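Local coordinates for bubble protein (Penicillium brevicompactum, PDB 1UOY) that may act as a toxin, perhaps by recognising a molecule, or part of one, whose surface carries negative potential, at residues Q47-G50 / S51-K55. Sequence-based numbering, arbitrary orientation.
Sequences QDCG and SSSCK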
loop_
_atom_site.group_PDB
_atom_site.type_symbol
_atom_site.label_atom_id
_atom_site.label_comp_id
_atom_site.label_asym_id
_atom_site.label_seq_id
_atom_site.Cartn_x
_atom_site.Cartn_y
_atom_site.Cartn_z
ATOM N N GLN A 47 7.811 -5.045 0.708
ATOM C CA GLN A 47 8.408 -5.769 -0.395
ATOM C C GLN A 47 8.594 -4.785 -1.513
ATOM O O GLN A 47 7.706 -3.978 -1.824
ATOM C CB GLN A 47 7.545 -6.919 -0.889
ATOM C CG GLN A 47 8.265 -7.730 -2.009
ATOM C CD GLN A 47 7.435 -8.926 -2.503
ATOM O OE1 GLN A 47 6.450 -9.349 -1.872
ATOM N NE2 GLN A 47 7.840 -9.487 -3.627
ATOM N N ASP A 48 9.787 -4.794 -2.097
ATOM C CA ASP A 48 10.078 -3.946 -3.239
ATOM C C ASP A 48 9.841 -4.760 -4.495
ATOM O O ASP A 48 10.587 -5.718 -4.767
ATOM C CB ASP A 48 11.552 -3.512 -3.196
ATOM C CG ASP A 48 11.880 -2.407 -4.156
ATOM O OD1 ASP A 48 11.055 -2.087 -5.049
ATOM O OD2 ASP A 48 13.006 -1.826 -4.057
ATOM N N CYS A 49 8.800 -4.417 -5.254
ATOM C CA CYS A 49 8.510 -5.103 -6.491
ATOM C C CYS A 49 9.502 -4.759 -7.579
ATOM O O CYS A 49 9.621 -5.483 -8.552
ATOM C CB CYS A 49 7.077 -4.751 -6.961
ATOM S SG CYS A 49 5.770 -5.098 -5.759
ATOM N N GLY A 50 10.208 -3.645 -7.386
ATOM C CA GLY A 50 11.186 -3.193 -8.384
ATOM C C GLY A 50 10.439 -2.455 -9.465
ATOM O O GLY A 50 10.425 -1.219 -9.470
ATOM N N SER A 51 9.837 -3.224 -10.360
ATOM C CA SER A 51 8.970 -2.648 -11.391
ATOM C C SER A 51 7.559 -2.396 -10.775
ATOM O O SER A 51 7.245 -2.828 -9.633
ATOM C CB SER A 51 8.875 -3.603 -12.558
ATOM O OG SER A 51 8.380 -4.864 -12.073
ATOM N N SER A 52 6.733 -1.689 -11.542
ATOM C CA SER A 52 5.401 -1.242 -11.101
ATOM C C SER A 52 4.348 -2.330 -11.192
ATOM O O SER A 52 3.315 -2.105 -11.786
ATOM C CB SER A 52 4.981 -0.035 -11.957
ATOM O OG SER A 52 5.138 -0.327 -13.346
ATOM N N SER A 53 4.626 -3.490 -10.602
ATOM C CA SER A 53 3.753 -4.634 -10.771
ATOM C C SER A 53 2.762 -4.965 -9.683
ATOM O O SER A 53 1.962 -5.904 -9.838
ATOM C CB SER A 53 4.622 -5.876 -11.011
ATOM O OG SER A 53 5.294 -6.211 -9.795
ATOM N N CYS A 54 2.794 -4.234 -8.576
ATOM C CA CYS A 54 1.907 -4.594 -7.447
ATOM C C CYS A 54 0.424 -4.555 -7.800
ATOM O O CYS A 54 -0.006 -3.677 -8.555
ATOM C CB CYS A 54 2.190 -3.629 -6.291
ATOM S SG CYS A 54 1.263 -3.965 -4.751
ATOM N N LYS A 55 -0.338 -5.514 -7.261
ATOM C CA LYS A 55 -1.811 -5.470 -7.411
ATOM C C LYS A 55 -2.436 -6.032 -6.136
ATOM O O LYS A 55 -1.881 -6.931 -5.492
ATOM C CB LYS A 55 -2.353 -6.260 -8.619
ATOM C CG LYS A 55 -2.046 -7.752 -8.582
ATOM C CD LYS A 55 -0.600 -7.969 -9.129
ATOM C CE LYS A 55 -0.313 -9.399 -9.538
ATOM N NZ LYS A 55 1.099 -9.527 -9.967
HETATM O O HOH W 1 7.833 -7.328 -9.612
#
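C49 faces S53 and C54 across a short surface turn. Its CB lies 3.3 Å from S51 O and 3.7 Å from S53 OG. With SG anti to its own carbonyl carbon (chi1 -56°), the sulfur comes alongside the other cysteine, C49 SG to C54 CB 3.9 Å. Half-cystines suit both places, since each ties the turn covalently to another part of the chain: C54 is joined to C28, and C49 to C64.

Polar contacts accompany the bend. S51 N makes a weak, strongly bent hydrogen bond to C49 O (2.9 Å) where the backbone turns tightly at G50. Glycine suits this place: its phi is 82°, and a CB would clash with S51 N. Just before it, G50 N donates to D48 OD1 at 2.9 Å, reaching the oxygen from above the carboxylate plane; this is an Asx turn, for which aspartate has the right length. Further on, S52 centres an inverse gamma turn, with a weak bond from S53 N to S51 O (2.9 Å).

One water bridges the two arms, donating to C49 O and to S53 OG, each at 2.8 Å. The small S53 hydroxyl also hydrogen-bonds C64 O at the chain terminus.

The turn links strand 42-48, an outermost strand of the three-stranded antiparallel sheet, to strand 55-57 of the two-stranded one; C49 and C54 both touch V35 of strand 34-39, and C54 also packs on A62 of strand 60-63.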